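Local coordinates for protein tRNA(Ile2) 2-agmatinylcytidine synthetase TiaS (Archaeoglobus fulgidus, PDB 5XOB) that uses ATP to attach agmatine to the wobble cytidine of the isoleucine tRNA that then reads AUA instead of AUG, forming 2-agmatinylcytidine, at residues G93-D98 / A147-E152; H133-H136 / G141-G144; C298-F301 / Q306-N309. All blocks are in the same frame, centred on the assembly; numbering follows the deposited sequence.

Contact 1: G93-D98 / A147-E152; sequences GAVFVD and AAVGAE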
ATOM      1  N   GLY A  93      23.654  -2.342   1.956  1.00 63.08           N
ATOM      2  CA  GLY A  93      24.188  -2.221   0.618  1.00 62.62           C
ATOM      3  C   GLY A  93      24.128  -0.770   0.223  1.00 60.47           C
ATOM      4  O   GLY A  93      23.252  -0.030   0.673  1.00 58.50           O
ATOM      5  N   ALA A  94      25.069  -0.356  -0.607  1.00 58.20           N
ATOM      6  CA  ALA A  94      25.013   0.973  -1.168  1.00 56.61           C
ATOM      7  C   ALA A  94      25.723   1.020  -2.498  1.00 57.68           C
ATOM      8  O   ALA A  94      26.695   0.309  -2.723  1.00 56.40           O
ATOM      9  CB  ALA A  94      25.605   1.984  -0.205  1.00 56.09           C
ATOM     10  N   VAL A  95      25.210   1.866  -3.381  1.00 62.25           N
ATOM     11  CA  VAL A  95      25.772   2.034  -4.711  1.00 62.26           C
ATOM     12  C   VAL A  95      25.931   3.503  -5.057  1.00 64.38           C
ATOM     13  O   VAL A  95      25.292   4.383  -4.465  1.00 62.15           O
ATOM     14  CB  VAL A  95      24.902   1.362  -5.783  1.00 63.51           C
ATOM     15  CG1 VAL A  95      24.897  -0.146  -5.579  1.00 65.34           C
ATOM     16  CG2 VAL A  95      23.483   1.919  -5.765  1.00 63.56           C
ATOM     17  N   PHE A  96      26.791   3.751  -6.039  1.00 67.72           N
ATOM     18  CA  PHE A  96      27.203   5.102  -6.383  1.00 68.67           C
ATOM     19  C   PHE A  96      27.267   5.196  -7.898  1.00 68.29           C
ATOM     20  O   PHE A  96      28.175   4.653  -8.518  1.00 72.65           O
ATOM     21  CB  PHE A  96      28.548   5.403  -5.709  1.00 67.61           C
ATOM     22  CG  PHE A  96      28.581   4.995  -4.260  1.00 67.05           C
ATOM     23  CD1 PHE A  96      28.188   5.882  -3.258  1.00 66.05           C
ATOM     24  CD2 PHE A  96      28.945   3.701  -3.900  1.00 65.55           C
ATOM     25  CE1 PHE A  96      28.193   5.495  -1.927  1.00 64.48           C
ATOM     26  CE2 PHE A  96      28.944   3.306  -2.573  1.00 66.64           C
ATOM     27  CZ  PHE A  96      28.571   4.207  -1.583  1.00 64.72           C
ATOM     28  N   VAL A  97      26.287   5.887  -8.479  1.00 69.75           N
ATOM     29  CA  VAL A  97      25.977   5.778  -9.907  1.00 70.12           C
ATOM     30  C   VAL A  97      25.968   7.152 -10.571  1.00 68.78           C
ATOM     31  O   VAL A  97      25.363   8.084 -10.048  1.00 68.86           O
ATOM     32  CB  VAL A  97      24.590   5.096 -10.101  1.00 70.51           C
ATOM     33  CG1 VAL A  97      24.136   5.128 -11.555  1.00 70.94           C
ATOM     34  CG2 VAL A  97      24.618   3.654  -9.599  1.00 69.93           C
ATOM     35  N   ASP A  98      26.625   7.267 -11.726  1.00 70.06           N
ATOM     36  CA  ASP A  98      26.581   8.496 -12.520  1.00 73.60           C
ATOM     37  C   ASP A  98      25.135   8.820 -12.889  1.00 75.22           C
ATOM     38  O   ASP A  98      24.378   7.935 -13.282  1.00 74.16           O
ATOM     39  CB  ASP A  98      27.434   8.364 -13.783  1.00 74.12           C
ATOM     40  N   ALA A 147      17.646  -0.403  -6.842  1.00 56.00           N
ATOM     41  CA  ALA A 147      16.256  -0.063  -7.146  1.00 56.46           C
ATOM     42  C   ALA A 147      15.911   1.377  -6.774  1.00 56.04           C
ATOM     43  O   ALA A 147      15.155   2.036  -7.484  1.00 60.86           O
ATOM     44  CB  ALA A 147      15.310  -1.028  -6.455  1.00 55.75           C
ATOM     45  N   ALA A 148      16.458   1.873  -5.671  1.00 56.02           N
ATOM     46  CA  ALA A 148      16.216   3.255  -5.271  1.00 56.87           C
ATOM     47  C   ALA A 148      16.789   4.228  -6.299  1.00 58.48           C
ATOM     48  O   ALA A 148      16.272   5.327  -6.489  1.00 57.97           O
ATOM     49  CB  ALA A 148      16.804   3.530  -3.892  1.00 56.90           C
ATOM     50  N   VAL A 149      17.858   3.812  -6.961  1.00 62.27           N
ATOM     51  CA  VAL A 149      18.540   4.645  -7.951  1.00 64.79           C
ATOM     52  C   VAL A 149      17.840   4.589  -9.315  1.00 64.72           C
ATOM     53  O   VAL A 149      17.711   5.617  -9.989  1.00 63.12           O
ATOM     54  CB  VAL A 149      20.037   4.235  -8.066  1.00 66.52           C
ATOM     55  CG1 VAL A 149      20.725   4.890  -9.256  1.00 66.53           C
ATOM     56  CG2 VAL A 149      20.776   4.594  -6.784  1.00 65.71           C
ATOM     57  N   GLY A 150      17.386   3.401  -9.715  1.00 64.70           N
ATOM     58  CA  GLY A 150      16.790   3.204 -11.044  1.00 64.69           C
ATOM     59  C   GLY A 150      15.322   3.578 -11.195  1.00 64.23           C
ATOM     60  O   GLY A 150      14.864   3.890 -12.302  1.00 68.59           O
ATOM     61  N   ALA A 151      14.580   3.558 -10.093  1.00 63.44           N
ATOM     62  CA  ALA A 151      13.130   3.677 -10.147  1.00 63.30           C
ATOM     63  C   ALA A 151      12.698   4.947 -10.862  1.00 68.48           C
ATOM     64  O   ALA A 151      13.099   6.044 -10.467  1.00 69.68           O
ATOM     65  CB  ALA A 151      12.549   3.643  -8.744  1.00 62.11           C
ATOM     66  N   GLU A 152      11.895   4.796 -11.917  1.00 74.60           N
ATOM     67  CA  GLU A 152      11.241   5.940 -12.549  1.00 78.41           C
ATOM     68  C   GLU A 152       9.893   6.187 -11.889  1.00 77.78           C
ATOM     69  O   GLU A 152       9.087   5.264 -11.753  1.00 78.30           O
ATOM     70  CB  GLU A 152      11.037   5.727 -14.048  1.00 87.80           C
ATOM     71  CG  GLU A 152      10.140   6.795 -14.670  1.00 97.96           C
ATOM     72  CD  GLU A 152      10.178   6.821 -16.185  1.00106.66           C
ATOM     73  OE1 GLU A 152       9.099   7.013 -16.791  1.00113.11           O
ATOM     74  OE2 GLU A 152      11.274   6.656 -16.770  1.00111.72           O
TER
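V149 overlaps two valines of strand 93-98 at once, one with each of its methyl groups. CG2 reaches V95, where the two CG2 atoms of V95 and V149 lie 3.9 Å apart. CG1 comes in over the branched end of V97, with V149 CG1 4.0 Å from V97 CB and scarcely farther from either V97 methyl, so it sits against the fork of that side chain. The division of labour follows from chi1 of 169°, which sets V149 CG1 opposite the backbone N and leaves CG2 opposite the carbonyl carbon, the two methyls spread along the strand. V95 and V97 are two residues apart and so both face the helix, whereas F96 between them turns to the other side of the sheet and packs on helix 68-82. Beta-branched valine suits a strand, and its short side chain is consistent with the 7.8 Å between the V97 and V149 CA atoms. Helix 141-150 thus packs on one sheet face, and W4 and L105 also touch V149. At the end of this helix R41 NH2 hydrogen-bonds to A148 O, in the last turn, and to A151 O, just beyond it. Between the two segments themselves every touching atom is aliphatic carbon and buried, which implies that they are held by close fit and exclusion of water rather than by directed bonds.

Contact 2: H133-H136 / G141-G144; sequences HLRH and GLIG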
ATOM      1  N   HIS A 133      30.426   0.266  -4.983  1.00 63.55           N
ATOM      2  CA  HIS A 133      29.410  -0.239  -4.091  1.00 64.91           C
ATOM      3  C   HIS A 133      30.005  -0.703  -2.775  1.00 66.81           C
ATOM      4  O   HIS A 133      31.210  -0.945  -2.682  1.00 68.87           O
ATOM      5  CB  HIS A 133      28.705  -1.414  -4.756  1.00 65.89           C
ATOM      6  CG  HIS A 133      29.621  -2.547  -5.101  1.00 67.23           C
ATOM      7  ND1 HIS A 133      30.589  -2.454  -6.079  1.00 67.97           N
ATOM      8  CD2 HIS A 133      29.709  -3.804  -4.602  1.00 68.05           C
ATOM      9  CE1 HIS A 133      31.237  -3.603  -6.163  1.00 69.31           C
ATOM     10  NE2 HIS A 133      30.720  -4.441  -5.281  1.00 67.73           N
ATOM     11  N   LEU A 134      29.145  -0.813  -1.764  1.00 66.31           N
ATOM     12  CA  LEU A 134      29.511  -1.362  -0.462  1.00 65.94           C
ATOM     13  C   LEU A 134      28.556  -2.492  -0.147  1.00 67.63           C
ATOM     14  O   LEU A 134      27.361  -2.376  -0.402  1.00 69.18           O
ATOM     15  CB  LEU A 134      29.395  -0.295   0.619  1.00 61.58           C
ATOM     16  CG  LEU A 134      30.302   0.917   0.421  1.00 60.27           C
ATOM     17  CD1 LEU A 134      29.825   2.082   1.267  1.00 60.77           C
ATOM     18  CD2 LEU A 134      31.740   0.565   0.759  1.00 60.12           C
ATOM     19  N   ARG A 135      29.080  -3.588   0.386  1.00 72.58           N
ATOM     20  CA  ARG A 135      28.231  -4.683   0.868  1.00 77.77           C
ATOM     21  C   ARG A 135      28.837  -5.227   2.149  1.00 76.70           C
ATOM     22  O   ARG A 135      29.626  -6.166   2.135  1.00 80.94           O
ATOM     23  CB  ARG A 135      28.066  -5.776  -0.204  1.00 78.58           C
ATOM     24  CG  ARG A 135      29.339  -6.530  -0.564  1.00 78.70           C
ATOM     25  CD  ARG A 135      29.391  -6.968  -2.015  1.00 81.74           C
ATOM     26  NE  ARG A 135      29.324  -8.422  -2.206  1.00 84.30           N
ATOM     27  CZ  ARG A 135      29.925  -9.074  -3.209  1.00 87.98           C
ATOM     28  NH1 ARG A 135      30.659  -8.419  -4.111  1.00 89.51           N
ATOM     29  NH2 ARG A 135      29.808 -10.393  -3.313  1.00 91.68           N
ATOM     30  N   HIS A 136      28.471  -4.622   3.270  1.00 77.63           N
ATOM     31  CA  HIS A 136      29.192  -4.875   4.511  1.00 79.52           C
ATOM     32  C   HIS A 136      29.068  -6.306   5.005  1.00 82.54           C
ATOM     33  O   HIS A 136      29.928  -6.774   5.762  1.00 83.84           O
ATOM     34  CB  HIS A 136      28.774  -3.887   5.592  1.00 79.75           C
ATOM     35  CG  HIS A 136      29.356  -2.532   5.390  1.00 82.80           C
ATOM     36  ND1 HIS A 136      28.954  -1.701   4.367  1.00 86.06           N
ATOM     37  CD2 HIS A 136      30.345  -1.879   6.043  1.00 85.47           C
ATOM     38  CE1 HIS A 136      29.654  -0.582   4.413  1.00 89.23           C
ATOM     39  NE2 HIS A 136      30.505  -0.664   5.421  1.00 88.35           N
ATOM     40  N   GLY A 141      21.165  -6.101   0.402  1.00 67.07           N
ATOM     41  CA  GLY A 141      20.857  -4.679   0.369  1.00 66.56           C
ATOM     42  C   GLY A 141      21.213  -3.949  -0.916  1.00 64.83           C
ATOM     43  O   GLY A 141      20.737  -2.838  -1.143  1.00 69.11           O
ATOM     44  N   LEU A 142      22.047  -4.545  -1.759  1.00 63.89           N
ATOM     45  CA  LEU A 142      22.388  -3.926  -3.043  1.00 63.63           C
ATOM     46  C   LEU A 142      21.215  -3.961  -4.034  1.00 65.19           C
ATOM     47  O   LEU A 142      21.158  -3.170  -4.990  1.00 64.56           O
ATOM     48  CB  LEU A 142      23.597  -4.618  -3.657  1.00 63.64           C
ATOM     49  CG  LEU A 142      24.874  -4.571  -2.827  1.00 64.72           C
ATOM     50  CD1 LEU A 142      25.832  -5.637  -3.334  1.00 65.69           C
ATOM     51  CD2 LEU A 142      25.514  -3.191  -2.874  1.00 65.28           C
ATOM     52  N   ILE A 143      20.285  -4.887  -3.808  1.00 64.44           N
ATOM     53  CA  ILE A 143      19.067  -4.972  -4.613  1.00 63.46           C
ATOM     54  C   ILE A 143      18.276  -3.680  -4.422  1.00 60.96           C
ATOM     55  O   ILE A 143      18.027  -2.948  -5.378  1.00 60.68           O
ATOM     56  CB  ILE A 143      18.202  -6.188  -4.208  1.00 62.17           C
ATOM     57  CG1 ILE A 143      18.940  -7.499  -4.505  1.00 64.29           C
ATOM     58  CG2 ILE A 143      16.878  -6.183  -4.950  1.00 61.26           C
ATOM     59  CD1 ILE A 143      18.398  -8.693  -3.745  1.00 64.49           C
ATOM     60  N   GLY A 144      17.908  -3.404  -3.176  1.00 59.86           N
ATOM     61  CA  GLY A 144      17.209  -2.169  -2.830  1.00 59.81           C
ATOM     62  C   GLY A 144      17.950  -0.892  -3.200  1.00 59.97           C
ATOM     63  O   GLY A 144      17.339   0.062  -3.696  1.00 58.01           O
TER
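L142 pushes its two methyl groups against strand 133-135 from the first turn of helix 141-150. L142 CD2 comes closest to the backbone, 3.2 Å from L134 O, and also lies 4.1 Å from H133 CB. The other branch, L142 CD1, rests on the aliphatic part of R135, 3.8 Å from R135 CB and 4.0 Å from R135 CD, the arginine chain being bent at chi2 and chi3. R135 is suited to this exposed edge because its methylenes can cover a leucine while its charge stays outside. The strand is the outermost of the mixed sheet on this side, and a short connection carries the chain from it into the helix, which folds back over the sheet face. With an alanine here in place of L142 both methyls would be lost, which would probably leave H133 CB, L134 O and the R135 chain without their partner from this first part of the helix. Farther out, I126 of helix 119-129 and V95 of the neighbouring strand touch both H133 and L142. The H133 ring is anchored in turn through ND1, which is hydrogen-bonded with I131 O.

Contact 3: C298-F301 / Q306-N309; sequences CAAF and QFRN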
ATOM      1  N   CYS A 298     -10.316 -14.780  -3.464  1.00 81.72           N
ATOM      2  CA  CYS A 298     -10.104 -13.439  -2.941  1.00 78.24           C
ATOM      3  C   CYS A 298     -10.479 -13.393  -1.478  1.00 78.44           C
ATOM      4  O   CYS A 298     -11.331 -14.165  -1.024  1.00 77.20           O
ATOM      5  CB  CYS A 298     -10.940 -12.442  -3.711  1.00 76.98           C
ATOM      6  SG  CYS A 298     -10.565 -12.490  -5.465  1.00 74.98           S
ATOM      7  N   ALA A 299      -9.851 -12.470  -0.754  1.00 76.33           N
ATOM      8  CA  ALA A 299      -9.966 -12.414   0.697  1.00 76.81           C
ATOM      9  C   ALA A 299      -9.966 -10.985   1.245  1.00 78.31           C
ATOM     10  O   ALA A 299      -9.164 -10.148   0.831  1.00 78.50           O
ATOM     11  CB  ALA A 299      -8.834 -13.210   1.333  1.00 74.69           C
ATOM     12  N   ALA A 300     -10.882 -10.737   2.182  1.00 79.94           N
ATOM     13  CA  ALA A 300     -10.902  -9.531   3.009  1.00 78.92           C
ATOM     14  C   ALA A 300     -10.675  -9.937   4.467  1.00 81.25           C
ATOM     15  O   ALA A 300     -11.610 -10.366   5.149  1.00 84.10           O
ATOM     16  CB  ALA A 300     -12.235  -8.814   2.863  1.00 77.78           C
ATOM     17  N   PHE A 301      -9.437  -9.802   4.939  1.00 82.37           N
ATOM     18  CA  PHE A 301      -9.063 -10.267   6.276  1.00 84.07           C
ATOM     19  C   PHE A 301      -9.643  -9.349   7.350  1.00 84.28           C
ATOM     20  O   PHE A 301     -10.179  -8.286   7.043  1.00 81.70           O
ATOM     21  CB  PHE A 301      -7.538 -10.375   6.414  1.00 88.37           C
ATOM     22  CG  PHE A 301      -6.915 -11.395   5.493  1.00 93.94           C
ATOM     23  CD1 PHE A 301      -6.664 -12.691   5.934  1.00 96.66           C
ATOM     24  CD2 PHE A 301      -6.581 -11.061   4.185  1.00 97.12           C
ATOM     25  CE1 PHE A 301      -6.092 -13.630   5.089  1.00 98.47           C
ATOM     26  CE2 PHE A 301      -6.010 -11.994   3.337  1.00 98.43           C
ATOM     27  CZ  PHE A 301      -5.764 -13.280   3.789  1.00 99.65           C
ATOM     28  N   GLN A 306     -14.486  -2.593   8.503  1.00 79.52           N
ATOM     29  CA  GLN A 306     -15.781  -2.316   7.884  1.00 82.51           C
ATOM     30  C   GLN A 306     -15.783  -2.680   6.404  1.00 80.11           C
ATOM     31  O   GLN A 306     -16.840  -2.901   5.820  1.00 78.78           O
ATOM     32  CB  GLN A 306     -16.156  -0.832   8.027  1.00 87.42           C
ATOM     33  CG  GLN A 306     -16.277  -0.320   9.461  1.00 92.67           C
ATOM     34  CD  GLN A 306     -14.947   0.083  10.092  1.00 98.06           C
ATOM     35  OE1 GLN A 306     -13.892   0.049   9.446  1.00101.91           O
ATOM     36  NE2 GLN A 306     -14.992   0.471  11.365  1.00 98.47           N
ATOM     37  N   PHE A 307     -14.600  -2.718   5.796  1.00 77.01           N
ATOM     38  CA  PHE A 307     -14.464  -3.110   4.394  1.00 76.64           C
ATOM     39  C   PHE A 307     -15.041  -4.505   4.122  1.00 76.94           C
ATOM     40  O   PHE A 307     -15.448  -4.798   2.997  1.00 75.46           O
ATOM     41  CB  PHE A 307     -12.990  -3.050   3.974  1.00 78.09           C
ATOM     42  CG  PHE A 307     -12.737  -3.434   2.538  1.00 75.96           C
ATOM     43  CD1 PHE A 307     -13.079  -2.577   1.500  1.00 76.07           C
ATOM     44  CD2 PHE A 307     -12.135  -4.647   2.226  1.00 74.25           C
ATOM     45  CE1 PHE A 307     -12.839  -2.928   0.179  1.00 75.87           C
ATOM     46  CE2 PHE A 307     -11.885  -5.000   0.911  1.00 72.99           C
ATOM     47  CZ  PHE A 307     -12.237  -4.140  -0.114  1.00 74.12           C
ATOM     48  N   ARG A 308     -15.077  -5.356   5.148  1.00 78.06           N
ATOM     49  CA  ARG A 308     -15.683  -6.685   5.032  1.00 78.06           C
ATOM     50  C   ARG A 308     -17.177  -6.610   4.767  1.00 81.56           C
ATOM     51  O   ARG A 308     -17.742  -7.479   4.101  1.00 80.17           O
ATOM     52  CB  ARG A 308     -15.463  -7.486   6.303  1.00 78.24           C
ATOM     53  CG  ARG A 308     -14.015  -7.865   6.537  1.00 80.58           C
ATOM     54  CD  ARG A 308     -13.800  -8.369   7.950  1.00 81.51           C
ATOM     55  NE  ARG A 308     -14.154  -7.352   8.933  1.00 85.53           N
ATOM     56  CZ  ARG A 308     -14.046  -7.501  10.249  1.00 89.23           C
ATOM     57  NH1 ARG A 308     -13.584  -8.636  10.764  1.00 91.33           N
ATOM     58  NH2 ARG A 308     -14.398  -6.507  11.057  1.00 89.82           N
ATOM     59  N   ASN A 309     -17.812  -5.571   5.298  1.00 83.76           N
ATOM     60  CA  ASN A 309     -19.246  -5.373   5.114  1.00 87.66           C
ATOM     61  C   ASN A 309     -19.647  -5.333   3.642  1.00 87.09           C
ATOM     62  O   ASN A 309     -20.581  -6.027   3.237  1.00 92.46           O
ATOM     63  CB  ASN A 309     -19.711  -4.093   5.815  1.00 88.34           C
ATOM     64  CG  ASN A 309     -19.370  -4.079   7.296  1.00 89.05           C
ATOM     65  OD1 ASN A 309     -18.891  -5.073   7.847  1.00 87.85           O
ATOM     66  ND2 ASN A 309     -19.610  -2.947   7.945  1.00 90.76           N
TER
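A300 meets both F307 and R308, at the point where strand and helix come nearest. The CA atoms of A300 and R308 are 5.9 Å apart, and a methyl group is consistent with so near a helix. The tight part is the R308 chain, whose methylenes lie along the end of the strand: R308 CG is 3.7 Å from A300 O, and R308 CD is also 3.7 Å from F301 O. These are packing contacts of carbon against oxygen, and the A300 methyl adds to them, with A300 CB 4.2 Å from R308 CG. Beside it F307 is buried and apolar but touches at longer range. With the ring anti to the backbone N (chi1 -180°), F307 CD2 meets the A300 methyl, 4.2 Å from A300 CB, and L333 of strand 330-333 and V396 and P397 of a loop add to its apolar surroundings; a phenylalanine fits such a place. The loose side is that of the partly exposed F301 and the R308 guanidinium. F301 turns away from the helix and stacks edge-to-face with H284, while R308 NE hydrogen-bonds to K305 O and R308 NH1 to G283 O. A long arginine suits the spot, since its chain covers the strand end while its guanidinium ties two loops together. Strand 294-300 leading by a short loop into helix 307-313, which is followed by strand 319-327, is characteristic of the OB fold, where a helix between the third and fourth strands of the barrel closes one of its ends.

Overall arrangement
Contacts 1 and 2 belong to one unit: both use helix 141-150, its late and early turns respectively, against the adjacent strands 93-98 and 133-135 of the same sheet. They touch directly, through a probable backbone hydrogen bond from L134 N to A94 O, 2.9 Å long. Contact 1 is the core member, all buried valine, whereas contact 2 lies at the sheet edge and mixes leucine with arginine and histidine. Contact 3 stands apart on the opposite side of the chain's centre, its centre about 37 Å from that of contact 1, in the OB-fold domain. Partly buried, it combines an apolar interior with an arginine tied to backbone carbonyls.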